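Local coordinates for protein 2-dehydro-3-deoxy-D-arabinonate dehydratase (Sulfolobus solfataricus, PDB 2Q18) that catalyses the magnesium-dependent dehydration of 2-dehydro-3-deoxy-D-arabinonate to 2,5-dioxopentanoate, a step on the pentose oxidation pathway to 2-oxoglutarate, at residues L206-K211 and I274-I279; T68-P73 and P192-S197; D109-E114 and I237-R242; D72-W77 and P245-T250; I131-D136 and T284-R289. All blocks are in the same frame, centred on the assembly; numbering follows the deposited sequence.

Interaction 1. Residues L206-K211 and I274-I279; sequences LDITLK and ITISNI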
# COMPACT_ATOMS: atom_id res chain seq x y z
N LEU A 206 24.61 -4.38 35.47
CA LEU A 206 24.43 -5.55 34.60
C LEU A 206 25.78 -6.10 34.17
O LEU A 206 26.69 -5.33 33.84
CB LEU A 206 23.61 -5.18 33.35
CG LEU A 206 22.23 -4.52 33.46
CD1 LEU A 206 21.79 -4.02 32.09
CD2 LEU A 206 21.19 -5.45 34.07
N ASP A 207 25.90 -7.42 34.15
CA ASP A 207 27.13 -8.07 33.68
C ASP A 207 27.09 -8.29 32.18
O ASP A 207 26.11 -8.80 31.64
CB ASP A 207 27.36 -9.39 34.41
CG ASP A 207 27.70 -9.20 35.88
OD1 ASP A 207 28.72 -8.52 36.18
OD2 ASP A 207 26.96 -9.73 36.74
N ILE A 208 28.16 -7.88 31.50
CA ILE A 208 28.33 -8.11 30.07
C ILE A 208 29.51 -9.07 29.90
O ILE A 208 30.60 -8.80 30.40
CB ILE A 208 28.60 -6.80 29.29
CG1 ILE A 208 27.47 -5.78 29.54
CG2 ILE A 208 28.78 -7.09 27.79
CD1 ILE A 208 27.69 -4.42 28.88
N THR A 209 29.27 -10.17 29.20
CA THR A 209 30.33 -11.16 28.94
C THR A 209 30.47 -11.39 27.45
O THR A 209 29.48 -11.68 26.77
CB THR A 209 30.03 -12.50 29.65
OG1 THR A 209 29.74 -12.26 31.04
CG2 THR A 209 31.22 -13.46 29.54
N LEU A 210 31.70 -11.26 26.95
CA LEU A 210 32.03 -11.59 25.57
C LEU A 210 32.83 -12.89 25.49
O LEU A 210 33.78 -13.10 26.26
CB LEU A 210 32.83 -10.45 24.91
CG LEU A 210 33.51 -10.73 23.56
CD1 LEU A 210 32.50 -10.92 22.43
CD2 LEU A 210 34.50 -9.63 23.21
N LYS A 211 32.44 -13.75 24.55
CA LYS A 211 33.21 -14.94 24.19
C LYS A 211 33.38 -15.01 22.68
O LYS A 211 32.41 -14.84 21.93
CB LYS A 211 32.52 -16.21 24.69
CG LYS A 211 32.62 -16.43 26.19
CD LYS A 211 31.64 -17.49 26.68
CE LYS A 211 32.04 -18.89 26.25
NZ LYS A 211 31.16 -19.93 26.87
N ILE A 274 27.64 -12.92 23.19
CA ILE A 274 27.59 -11.80 24.12
C ILE A 274 26.41 -11.97 25.05
O ILE A 274 25.26 -12.06 24.60
CB ILE A 274 27.53 -10.42 23.41
CG1 ILE A 274 28.73 -10.26 22.46
CG2 ILE A 274 27.50 -9.29 24.44
CD1 ILE A 274 28.53 -9.23 21.36
N THR A 275 26.70 -12.02 26.35
CA THR A 275 25.68 -12.19 27.36
C THR A 275 25.53 -10.91 28.16
O THR A 275 26.52 -10.28 28.54
CB THR A 275 26.04 -13.37 28.31
OG1 THR A 275 26.32 -14.53 27.53
CG2 THR A 275 24.90 -13.67 29.28
N ILE A 276 24.28 -10.51 28.39
CA ILE A 276 23.97 -9.41 29.31
C ILE A 276 22.89 -9.86 30.27
O ILE A 276 21.90 -10.47 29.86
CB ILE A 276 23.55 -8.11 28.56
CG1 ILE A 276 24.68 -7.61 27.65
CG2 ILE A 276 23.14 -7.02 29.57
CD1 ILE A 276 24.44 -6.25 27.00
N SER A 277 23.09 -9.57 31.56
CA SER A 277 22.13 -9.88 32.61
C SER A 277 20.72 -9.40 32.25
O SER A 277 20.55 -8.25 31.80
CB SER A 277 22.55 -9.25 33.94
OG SER A 277 23.89 -9.55 34.26
N ASN A 278 19.74 -10.27 32.44
CA ASN A 278 18.31 -9.96 32.26
C ASN A 278 17.84 -9.84 30.81
O ASN A 278 16.65 -9.67 30.55
CB ASN A 278 17.91 -8.72 33.08
CG ASN A 278 18.14 -8.91 34.57
OD1 ASN A 278 17.64 -9.85 35.18
ND2 ASN A 278 18.90 -7.99 35.16
N ILE A 279 18.77 -9.93 29.86
CA ILE A 279 18.43 -9.86 28.44
C ILE A 279 18.60 -11.22 27.77
O ILE A 279 17.65 -11.78 27.22
CB ILE A 279 19.22 -8.74 27.69
CG1 ILE A 279 19.03 -7.39 28.40
CG2 ILE A 279 18.78 -8.67 26.22
CD1 ILE A 279 19.86 -6.24 27.83
O HOH W 1 27.26 -11.45 31.44
O HOH W 2 28.62 -14.82 26.44

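Interaction 2. Residues T68-P73 and P192-S197; sequences TKPIDP and PVIVTS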
# COMPACT_ATOMS: atom_id res chain seq x y z
N THR A 68 15.17 -13.72 14.39
CA THR A 68 15.93 -12.70 13.66
C THR A 68 16.06 -11.44 14.51
O THR A 68 15.86 -11.49 15.73
CB THR A 68 15.32 -12.44 12.24
OG1 THR A 68 16.17 -11.55 11.50
CG2 THR A 68 13.89 -11.87 12.32
N LYS A 69 16.41 -10.31 13.90
CA LYS A 69 16.36 -9.01 14.58
C LYS A 69 14.95 -8.82 15.15
O LYS A 69 13.98 -9.04 14.44
CB LYS A 69 16.65 -7.87 13.59
CG LYS A 69 18.08 -7.82 13.07
CD LYS A 69 18.23 -6.77 11.97
CE LYS A 69 17.69 -7.28 10.64
NZ LYS A 69 18.13 -6.45 9.50
N PRO A 70 14.84 -8.46 16.44
CA PRO A 70 13.52 -8.24 17.04
C PRO A 70 12.74 -7.06 16.44
O PRO A 70 11.50 -7.05 16.49
CB PRO A 70 13.82 -8.00 18.52
CG PRO A 70 15.25 -7.61 18.58
CD PRO A 70 15.93 -8.28 17.42
N ILE A 71 13.45 -6.06 15.91
CA ILE A 71 12.83 -4.95 15.18
C ILE A 71 13.72 -4.57 14.00
O ILE A 71 14.87 -5.01 13.92
CB ILE A 71 12.63 -3.66 16.05
CG1 ILE A 71 13.97 -3.09 16.53
CG2 ILE A 71 11.64 -3.90 17.22
CD1 ILE A 71 13.88 -1.71 17.20
N ASP A 72 13.17 -3.77 13.09
CA ASP A 72 13.96 -3.08 12.08
C ASP A 72 14.21 -1.65 12.59
O ASP A 72 13.32 -0.80 12.47
CB ASP A 72 13.24 -3.05 10.73
CG ASP A 72 12.98 -4.45 10.17
OD1 ASP A 72 13.94 -5.25 10.11
OD2 ASP A 72 11.83 -4.74 9.77
N PRO A 73 15.40 -1.39 13.17
CA PRO A 73 15.65 -0.05 13.70
C PRO A 73 15.93 0.92 12.55
O PRO A 73 16.87 0.71 11.78
CB PRO A 73 16.90 -0.25 14.57
CG PRO A 73 17.62 -1.40 13.93
CD PRO A 73 16.57 -2.28 13.31
N PRO A 192 19.00 -11.20 21.51
CA PRO A 192 17.96 -11.82 20.68
C PRO A 192 16.57 -11.25 20.97
O PRO A 192 15.62 -11.53 20.23
CB PRO A 192 18.02 -13.30 21.08
CG PRO A 192 18.66 -13.33 22.42
CD PRO A 192 19.48 -12.09 22.58
N VAL A 193 16.46 -10.47 22.04
CA VAL A 193 15.21 -9.84 22.45
C VAL A 193 15.41 -8.36 22.72
O VAL A 193 16.54 -7.89 22.92
CB VAL A 193 14.62 -10.50 23.73
CG1 VAL A 193 14.16 -11.93 23.47
CG2 VAL A 193 15.62 -10.45 24.90
N ILE A 194 14.31 -7.62 22.74
CA ILE A 194 14.30 -6.30 23.35
C ILE A 194 13.49 -6.43 24.63
O ILE A 194 12.36 -6.92 24.61
CB ILE A 194 13.68 -5.23 22.44
CG1 ILE A 194 14.58 -4.99 21.22
CG2 ILE A 194 13.46 -3.91 23.20
CD1 ILE A 194 13.85 -4.42 20.04
N VAL A 195 14.08 -6.03 25.75
CA VAL A 195 13.37 -6.09 27.02
C VAL A 195 12.82 -4.72 27.35
O VAL A 195 13.50 -3.71 27.16
CB VAL A 195 14.26 -6.66 28.18
CG1 VAL A 195 14.91 -7.98 27.77
CG2 VAL A 195 15.32 -5.65 28.63
N THR A 196 11.58 -4.68 27.83
CA THR A 196 10.97 -3.42 28.24
C THR A 196 11.71 -2.87 29.45
O THR A 196 12.38 -3.62 30.18
CB THR A 196 9.47 -3.57 28.52
OG1 THR A 196 9.25 -4.62 29.47
CG2 THR A 196 8.72 -3.89 27.24
N SER A 197 11.60 -1.56 29.66
CA SER A 197 12.35 -0.85 30.68
C SER A 197 12.15 -1.41 32.09
O SER A 197 13.09 -1.40 32.90
CB SER A 197 12.00 0.64 30.64
OG SER A 197 12.95 1.40 31.36
O HOH W 3 14.18 -11.57 17.81

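Interaction 3. Residues D109-E114 and I237-R242; sequences DAVRPE and IQYLIR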
# COMPACT_ATOMS: atom_id res chain seq x y z
N ASP A 109 37.63 13.19 28.76
CA ASP A 109 37.67 14.32 29.70
C ASP A 109 36.76 15.49 29.31
O ASP A 109 36.58 16.42 30.11
CB ASP A 109 39.12 14.82 29.86
CG ASP A 109 40.04 13.78 30.49
OD1 ASP A 109 39.60 13.05 31.40
OD2 ASP A 109 41.21 13.72 30.08
N ALA A 110 36.19 15.44 28.11
CA ALA A 110 35.40 16.56 27.58
C ALA A 110 33.93 16.50 27.98
O ALA A 110 33.43 15.44 28.34
CB ALA A 110 35.54 16.62 26.06
N VAL A 111 33.25 17.64 27.91
CA VAL A 111 31.81 17.68 28.19
C VAL A 111 31.02 16.94 27.10
O VAL A 111 30.01 16.30 27.39
CB VAL A 111 31.26 19.14 28.40
CG1 VAL A 111 31.95 19.82 29.59
CG2 VAL A 111 31.39 19.98 27.15
N ARG A 112 31.49 17.04 25.86
CA ARG A 112 30.82 16.43 24.70
C ARG A 112 31.27 14.99 24.47
O ARG A 112 32.45 14.75 24.19
CB ARG A 112 31.05 17.27 23.44
CG ARG A 112 30.32 16.73 22.20
CD ARG A 112 30.60 17.56 20.94
NE ARG A 112 30.19 18.96 21.11
CZ ARG A 112 28.96 19.42 20.91
NH1 ARG A 112 28.71 20.71 21.09
NH2 ARG A 112 27.98 18.61 20.53
N PRO A 113 30.34 14.03 24.58
CA PRO A 113 30.66 12.62 24.31
C PRO A 113 30.79 12.35 22.82
O PRO A 113 30.38 13.17 21.99
CB PRO A 113 29.44 11.88 24.88
CG PRO A 113 28.32 12.84 24.73
CD PRO A 113 28.93 14.21 24.97
N GLU A 114 31.38 11.20 22.48
CA GLU A 114 31.43 10.76 21.09
C GLU A 114 30.09 10.14 20.69
O GLU A 114 29.56 9.28 21.40
CB GLU A 114 32.55 9.74 20.89
CG GLU A 114 32.71 9.29 19.44
CD GLU A 114 33.50 8.00 19.31
OE1 GLU A 114 33.49 7.20 20.26
OE2 GLU A 114 34.11 7.79 18.25
N ILE A 237 21.99 10.14 25.00
CA ILE A 237 20.74 10.44 24.30
C ILE A 237 20.60 11.95 24.05
O ILE A 237 20.26 12.36 22.94
CB ILE A 237 19.49 9.91 25.06
CG1 ILE A 237 19.56 8.38 25.20
CG2 ILE A 237 18.20 10.33 24.35
CD1 ILE A 237 18.50 7.79 26.12
N GLN A 238 20.89 12.75 25.07
CA GLN A 238 20.87 14.22 24.96
C GLN A 238 21.66 14.72 23.74
O GLN A 238 21.14 15.49 22.94
CB GLN A 238 21.41 14.87 26.25
CG GLN A 238 21.55 16.40 26.19
CD GLN A 238 22.27 17.01 27.40
OE1 GLN A 238 22.46 18.22 27.46
NE2 GLN A 238 22.66 16.18 28.36
N TYR A 239 22.90 14.27 23.60
CA TYR A 239 23.75 14.71 22.49
C TYR A 239 23.37 14.08 21.15
O TYR A 239 23.60 14.68 20.10
CB TYR A 239 25.23 14.49 22.82
CG TYR A 239 25.79 15.54 23.76
CD1 TYR A 239 25.60 15.45 25.14
CD2 TYR A 239 26.49 16.64 23.26
CE1 TYR A 239 26.11 16.42 26.00
CE2 TYR A 239 27.00 17.62 24.12
CZ TYR A 239 26.81 17.50 25.48
OH TYR A 239 27.30 18.47 26.33
N LEU A 240 22.78 12.88 21.19
CA LEU A 240 22.28 12.22 19.98
C LEU A 240 21.16 13.03 19.32
O LEU A 240 21.20 13.27 18.12
CB LEU A 240 21.79 10.80 20.29
CG LEU A 240 21.01 10.08 19.17
CD1 LEU A 240 21.86 9.94 17.91
CD2 LEU A 240 20.48 8.73 19.63
N ILE A 241 20.17 13.43 20.12
CA ILE A 241 18.96 14.06 19.59
C ILE A 241 19.06 15.57 19.40
O ILE A 241 18.16 16.18 18.81
CB ILE A 241 17.69 13.68 20.42
CG1 ILE A 241 17.73 14.31 21.82
CG2 ILE A 241 17.53 12.16 20.48
CD1 ILE A 241 16.43 14.18 22.60
N ARG A 242 20.14 16.17 19.89
CA ARG A 242 20.34 17.62 19.77
C ARG A 242 20.38 18.07 18.31
O ARG A 242 21.29 17.69 17.57
CB ARG A 242 21.62 18.07 20.48
CG ARG A 242 21.85 19.57 20.41
CD ARG A 242 23.11 19.98 21.16
NE ARG A 242 22.96 19.85 22.61
CZ ARG A 242 23.92 20.15 23.48
NH1 ARG A 242 25.10 20.59 23.06
NH2 ARG A 242 23.69 20.00 24.78

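Interaction 4. Residues D72-W77 and P245-T250; sequences DPPEVW and PIPDGT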
# COMPACT_ATOMS: atom_id res chain seq x y z
N ASP A 72 13.17 -3.77 13.09
CA ASP A 72 13.96 -3.08 12.08
C ASP A 72 14.21 -1.65 12.59
O ASP A 72 13.32 -0.80 12.47
CB ASP A 72 13.24 -3.05 10.73
CG ASP A 72 12.98 -4.45 10.17
OD1 ASP A 72 13.94 -5.25 10.11
OD2 ASP A 72 11.83 -4.74 9.77
N PRO A 73 15.40 -1.39 13.17
CA PRO A 73 15.65 -0.05 13.70
C PRO A 73 15.93 0.92 12.55
O PRO A 73 16.87 0.71 11.78
CB PRO A 73 16.90 -0.25 14.57
CG PRO A 73 17.62 -1.40 13.93
CD PRO A 73 16.57 -2.28 13.31
N PRO A 74 15.10 1.98 12.42
CA PRO A 74 15.29 2.86 11.27
C PRO A 74 16.69 3.48 11.23
O PRO A 74 17.24 3.68 10.15
CB PRO A 74 14.20 3.93 11.45
CG PRO A 74 13.18 3.28 12.34
CD PRO A 74 13.99 2.43 13.28
N GLU A 75 17.26 3.73 12.40
CA GLU A 75 18.62 4.23 12.52
C GLU A 75 19.32 3.55 13.68
O GLU A 75 18.68 3.24 14.69
CB GLU A 75 18.64 5.76 12.72
CG GLU A 75 18.06 6.54 11.55
CD GLU A 75 18.10 8.06 11.73
OE1 GLU A 75 18.73 8.55 12.70
OE2 GLU A 75 17.51 8.75 10.88
N VAL A 76 20.62 3.32 13.52
CA VAL A 76 21.44 2.84 14.63
C VAL A 76 22.60 3.80 14.83
O VAL A 76 23.34 4.11 13.89
CB VAL A 76 21.97 1.39 14.42
CG1 VAL A 76 22.75 0.93 15.64
CG2 VAL A 76 20.82 0.43 14.13
N TRP A 77 22.75 4.26 16.07
CA TRP A 77 23.82 5.17 16.44
C TRP A 77 24.64 4.55 17.57
O TRP A 77 24.15 3.70 18.31
CB TRP A 77 23.25 6.51 16.90
CG TRP A 77 22.60 7.33 15.81
CD1 TRP A 77 21.37 7.13 15.25
CD2 TRP A 77 23.15 8.49 15.17
NE1 TRP A 77 21.11 8.10 14.30
CE2 TRP A 77 22.19 8.94 14.23
CE3 TRP A 77 24.35 9.20 15.31
CZ2 TRP A 77 22.40 10.07 13.43
CZ3 TRP A 77 24.56 10.31 14.51
CH2 TRP A 77 23.59 10.74 13.58
N PRO A 245 16.75 14.98 14.66
CA PRO A 245 15.57 14.15 14.89
C PRO A 245 15.88 12.68 14.63
O PRO A 245 16.57 12.35 13.67
CB PRO A 245 14.56 14.68 13.86
CG PRO A 245 15.39 15.30 12.78
CD PRO A 245 16.59 15.86 13.48
N ILE A 246 15.37 11.82 15.49
CA ILE A 246 15.50 10.38 15.31
C ILE A 246 14.11 9.74 15.24
O ILE A 246 13.20 10.18 15.93
CB ILE A 246 16.37 9.72 16.42
CG1 ILE A 246 15.82 10.05 17.81
CG2 ILE A 246 17.84 10.16 16.28
CD1 ILE A 246 16.23 9.07 18.91
N PRO A 247 13.94 8.72 14.38
CA PRO A 247 12.66 8.03 14.30
C PRO A 247 12.41 7.09 15.48
O PRO A 247 13.35 6.69 16.16
CB PRO A 247 12.75 7.24 12.99
CG PRO A 247 14.21 7.07 12.76
CD PRO A 247 14.92 8.21 13.39
N ASP A 248 11.14 6.74 15.70
CA ASP A 248 10.77 5.74 16.70
C ASP A 248 11.45 4.41 16.36
O ASP A 248 11.47 4.00 15.20
CB ASP A 248 9.26 5.54 16.75
CG ASP A 248 8.51 6.80 17.17
OD1 ASP A 248 9.01 7.56 18.04
OD2 ASP A 248 7.41 7.02 16.63
N GLY A 249 12.01 3.75 17.38
CA GLY A 249 12.70 2.47 17.18
C GLY A 249 14.18 2.61 16.89
O GLY A 249 14.87 1.60 16.65
N THR A 250 14.68 3.84 16.91
CA THR A 250 16.11 4.10 16.80
C THR A 250 16.85 3.36 17.92
O THR A 250 16.38 3.33 19.07
CB THR A 250 16.43 5.61 16.90
OG1 THR A 250 15.90 6.29 15.76
CG2 THR A 250 17.94 5.87 16.96
O HOH W 4 15.87 10.99 11.56

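Interaction 5. Residues I131-D136 and T284-R289; sequences IAVRSD and TPVKKR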
# COMPACT_ATOMS: atom_id res chain seq x y z
N ILE A 131 27.59 -11.94 11.38
CA ILE A 131 28.26 -10.64 11.29
C ILE A 131 29.42 -10.77 10.29
O ILE A 131 29.79 -11.89 9.91
CB ILE A 131 28.77 -10.13 12.67
CG1 ILE A 131 29.69 -11.16 13.35
CG2 ILE A 131 27.59 -9.75 13.57
CD1 ILE A 131 30.43 -10.63 14.59
N ALA A 132 29.98 -9.65 9.87
CA ALA A 132 30.99 -9.68 8.82
C ALA A 132 32.28 -8.96 9.20
O ALA A 132 32.27 -8.05 10.04
CB ALA A 132 30.43 -9.12 7.51
N VAL A 133 33.38 -9.41 8.60
CA VAL A 133 34.67 -8.75 8.69
C VAL A 133 34.93 -8.23 7.29
O VAL A 133 34.84 -9.00 6.32
CB VAL A 133 35.81 -9.73 9.12
CG1 VAL A 133 37.17 -9.06 9.05
CG2 VAL A 133 35.56 -10.26 10.53
N ARG A 134 35.23 -6.94 7.17
CA ARG A 134 35.53 -6.32 5.88
C ARG A 134 36.67 -7.07 5.19
O ARG A 134 37.60 -7.55 5.85
CB ARG A 134 35.92 -4.85 6.07
CG ARG A 134 34.79 -3.91 6.51
CD ARG A 134 35.30 -2.47 6.68
NE ARG A 134 35.94 -2.02 5.44
CZ ARG A 134 35.41 -1.15 4.58
NH1 ARG A 134 34.24 -0.57 4.82
NH2 ARG A 134 36.09 -0.85 3.48
N SER A 135 36.59 -7.16 3.86
CA SER A 135 37.62 -7.79 3.04
C SER A 135 38.99 -7.14 3.20
O SER A 135 40.02 -7.78 2.98
CB SER A 135 37.21 -7.77 1.57
OG SER A 135 37.08 -6.43 1.10
N ASP A 136 39.00 -5.86 3.58
CA ASP A 136 40.23 -5.08 3.69
C ASP A 136 40.63 -4.78 5.13
O ASP A 136 41.46 -3.90 5.38
CB ASP A 136 40.13 -3.78 2.87
CG ASP A 136 39.00 -2.86 3.33
OD1 ASP A 136 38.21 -3.24 4.23
OD2 ASP A 136 38.90 -1.74 2.78
N THR A 284 26.33 -14.89 17.16
CA THR A 284 26.48 -14.68 15.73
C THR A 284 27.75 -15.32 15.18
O THR A 284 28.86 -15.04 15.67
CB THR A 284 26.51 -13.17 15.36
OG1 THR A 284 27.64 -12.55 15.97
CG2 THR A 284 25.22 -12.45 15.82
N PRO A 285 27.61 -16.19 14.16
CA PRO A 285 28.79 -16.63 13.40
C PRO A 285 29.41 -15.47 12.63
O PRO A 285 28.77 -14.43 12.44
CB PRO A 285 28.23 -17.68 12.44
CG PRO A 285 26.77 -17.40 12.35
CD PRO A 285 26.37 -16.82 13.68
N VAL A 286 30.65 -15.65 12.19
CA VAL A 286 31.40 -14.61 11.51
C VAL A 286 31.69 -15.04 10.08
O VAL A 286 32.06 -16.19 9.83
CB VAL A 286 32.72 -14.28 12.25
CG1 VAL A 286 33.53 -13.23 11.51
CG2 VAL A 286 32.45 -13.83 13.67
N LYS A 287 31.50 -14.12 9.15
CA LYS A 287 31.87 -14.32 7.76
C LYS A 287 32.89 -13.27 7.35
O LYS A 287 32.65 -12.07 7.48
CB LYS A 287 30.62 -14.26 6.86
CG LYS A 287 30.90 -14.23 5.36
CD LYS A 287 31.33 -15.60 4.83
CE LYS A 287 31.84 -15.52 3.40
NZ LYS A 287 32.36 -16.84 2.93
N LYS A 288 34.05 -13.73 6.87
CA LYS A 288 35.05 -12.83 6.31
C LYS A 288 34.68 -12.54 4.86
O LYS A 288 34.52 -13.46 4.05
CB LYS A 288 36.45 -13.45 6.40
CG LYS A 288 37.52 -12.72 5.60
CD LYS A 288 38.03 -11.48 6.31
CE LYS A 288 39.11 -10.79 5.49
NZ LYS A 288 39.79 -9.72 6.27
N ARG A 289 34.56 -11.25 4.53
CA ARG A 289 34.22 -10.84 3.17
C ARG A 289 35.39 -11.05 2.22
O ARG A 289 36.55 -10.87 2.59
CB ARG A 289 33.77 -9.37 3.13
CG ARG A 289 32.53 -9.04 3.97
CD ARG A 289 31.26 -9.71 3.44
NE ARG A 289 30.05 -9.10 4.00
CZ ARG A 289 28.91 -9.75 4.24
NH1 ARG A 289 27.88 -9.09 4.76
NH2 ARG A 289 28.80 -11.05 3.99
O HOH W 5 42.16 -9.12 4.93

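Interaction 1. Residues L206-K211 and I274-I279
The backbone oxygen of Thr275 takes two donors. Thr209 N lies 2.8 Å from Thr275 O, in the plane of that carbonyl, and a water gives a longer second bond. The same water sits 2.6 Å from Thr209 OG1 and ties this hydroxyl to the opposite strand. The pairing is mutual. Thr275 N gives Thr209 O a 2.8 Å bond that is nearly straight, at 167°. A second water bonds to Thr209 O and to Thr275 OG1, which also has Thr281 as a partner. Thr209 and Thr275 are therefore a hydrogen-bonded pair of an antiparallel ladder. Non-hydrogen-bonded pairs, Ile208 with Ile276 and Leu210 with Ile274, flank it. At the end of the ladder a side chain replaces a carbonyl: Ser277 OG accepts from Asp207 N at 2.9 Å, while Ser277 N binds Asp207 O. Ser277 OG lies beside its own backbone N (chi1 -51°), which turns it to Asp207. The face that carries Ile208, Leu210, Ile274 and Ile276 is apolar. Ile208 and Ile276 run side by side and point the same way, with their CG1 atoms 3.8 Å apart. Ile276 CG2 also meets Leu206 CD1 at 4.1 Å. With an alanine in place of Ile276, a gap is likely to open beside Ile208 CG1, and Leu206 CD1 would lose its partner CG2. Strand 271-276 lies between strands 207-214 and 280-288. The isoleucine face packs on strands 140-150 and 156-167, through Pro144 and Ile161, and the Ile208 side chain is about 6 Å from that of the magnesium ligand Glu145.

Interaction 2. Residues T68-P73 and P192-S197
Apolar packing of Ile194 against Pro70 and Ile71 carries this contact. Ile194 CD1 is the meeting point. It lies 3.6 Å from Ile71 CG2 and also touches the CG1 and CD1 atoms of Ile71, so the methyl is set against the whole branched end of that side chain. The two side chains cross at about a right angle. Ile71 CG1 stands between its backbone N and carbonyl carbon (chi1 63°), and this turns CG2 to the side of the backbone N. Pro70 also meets Ile194 at about a right angle. Its ring atom CG is 3.8 Å from Ile194 CG1, and CB adds a looser touch. A serine at Ile194 would probably leave a gap beside Pro70 and Ile71, with the CG1-CD1 arm gone. Phe190 packs on Pro70 and Ile71, and helix 30-40 touches Ile71 through Ile31 and Ile194 through Leu34. In this FAH-family fold, strand 2-8 pairs antiparallel with strand 65-67 and with strand 188-195, and the loop after strand 65-67 packs against strand 188-195. Ile194 shares backbone bonds with Leu3, and Thr68 with Arg5. Packing between ring and backbone is lighter: Pro70 CG lies 4.2 Å from Val193 C, just after the corner where the chain turns at cis-Pro192. The polar part is indirect, for no hydrogen bond passes straight between the segments. A water sits 2.7 Å from Thr68 O and 2.8 Å from Pro192 O, placed to join the two carbonyls.

Interaction 3. Residues D109-E114 and I237-R242
The last turn of helix 233-241 lays Tyr239 against Pro113 and Arg112 in the loop that leads into strand 114-119, at the interface with the second subunit. Pro113 CD lies over one face of the tyrosine ring in a CH-pi contact. It is 3.5 Å from the ring centroid and only 10° off the ring normal. On the opposite face, Arg242 NH2 stands 4.0 Å above the ring plane, offset toward the rim. Arg112 comes to the ring edge instead: its NH2 lies 3.7 Å from Tyr239 CD2, near the ring plane. The guanidinium and ring planes are 89° apart, so Tyr239 CE2 sits over a guanidinium face while the ring is met at its edge. The bend of the Arg112 chain at chi3 (-60°) folds the guanidinium back toward the ring. Arg112 NH1 and Arg242 NH1 are 4.1 Å apart, with the guanidinium planes almost perpendicular. Both make salt bridges to Asp136 OD2 of the second subunit, and Arg112 NH2 also bonds to Gln180 of that subunit. Tyr239 packs against both arginines, at its edge and over one face, and their gathered charges are probably offset in part by the shared carboxylate.

Interaction 4. Residues D72-W77 and P245-T250
Pro74 and Pro247 slide past each other in opposite directions, ring against ring. The fit is tight, with Pro74 CB 3.4 Å from Pro247 CG. The ring of Pro247 is shared, because the Glu75 side chain crosses it at about a right angle and puts its CD 3.6 Å from Pro247 CD. Glu75 is extended beyond CG (chi2 -179°), and this carries the carboxylate past the proline to Trp77. Trp77 NE1 donates to Glu75 OE1 at 2.9 Å in an almost straight bond of 172°. The acceptor lies in the indole plane, but the donor meets OE1 on its anti side, somewhat out of the carboxylate plane. Next to NE1, Trp77 CD1 lies 4.0 Å from Thr250 CG2, where the two side chains meet at a slant. Pro247 to Thr250 form a type II turn. Pro247 O accepts from both Thr250 N and Thr250 OG1, the latter at 2.6 Å. Gly249, which forms a G1 bulge with Thr250 opposite Leu150, sets its carbonyl against Pro73 CB and Pro74 CD. Any CB on it would press on Pro74 CD and on the carbonyl of Asp248. The turn leads into strand 250-253, which runs parallel to strand 76-80. A water links Glu75 OE2 to Pro245 O, at 2.6 Å from the latter. Glu75 OE2 also forms a salt bridge with Arg123 of the second subunit. The carboxylate is held by indole, water and guanidinium, so it probably stays ionised although buried, and it ties this loop to the subunit interface.

Interaction 5. Residues I131-D136 and T284-R289
The guanidinium of Arg289 lies over the methyl of Ala132, whose CB is 3.4 Å from the guanidinium plane and offset toward its rim. The bend of the Arg289 chain at chi2 (-66°) folds it back over the strand in this way. The other flat group, the Arg134 guanidinium, meets Asp136 at its edge and nearly in plane. The grip is side-on: Arg134 NE binds Asp136 OD1 at 2.8 Å and Arg134 NH2 binds Asp136 OD2 at 3.0 Å, both on the syn side. Residues 131-133 and 284-288 form a parallel ladder, crossing at -33°. Four backbone bonds hold it. Lys287 is the centre, with Lys287 N bound to Ile131 O at 2.9 Å and Lys287 O taking Val133 N. Arg289 N closes the ladder on Val133 O at 2.9 Å. Val286 lies between two apolar neighbours, its CG1 3.7 Å from Val133 CG2 and its CG2 against Ile131 CG1. Val272 of the next strand, 271-276, packs on Ile131 and Val286. The Lys288 chain passes Val133 CG1, and its NZ gives Arg134 O a 3.1 Å bond in the carbonyl plane. A water accepts from the same nitrogen at 2.8 Å. Asp136 OD2 is shared with Arg112 and Arg242 of the second subunit, and Ser135 N bonds to Asp243 there. Three arginines thus converge on one carboxylate, which probably keeps its charge; the two-nitrogen grip of Arg134 probably fixes its rotation, while Lys288 holds the backbone at Arg134.

How the interactions relate
Interactions 1 and 5 belong to one mixed sheet, joined through the adjacent strands 271-276 and 280-288, although their nearest atoms stay about 6 Å apart. Interaction 2 touches interaction 1 where Val193 CG2 meets Ile279 O at 3.4 Å. It shares Asp72 and Pro73 with interaction 4. Interactions 3 and 4 pack together through Leu240 CD1 and Trp77 CD2, 3.4 Å apart. Interactions 3 and 5 are about 30 Å apart between centres within a chain, yet meet across the interface through Asp136 of one subunit and Arg112 and Arg242 of the other. Interaction 1 is nearest the magnesium site; the Trp77 side chain of interaction 4 is about 9 Å from that of metal ligand Asp164.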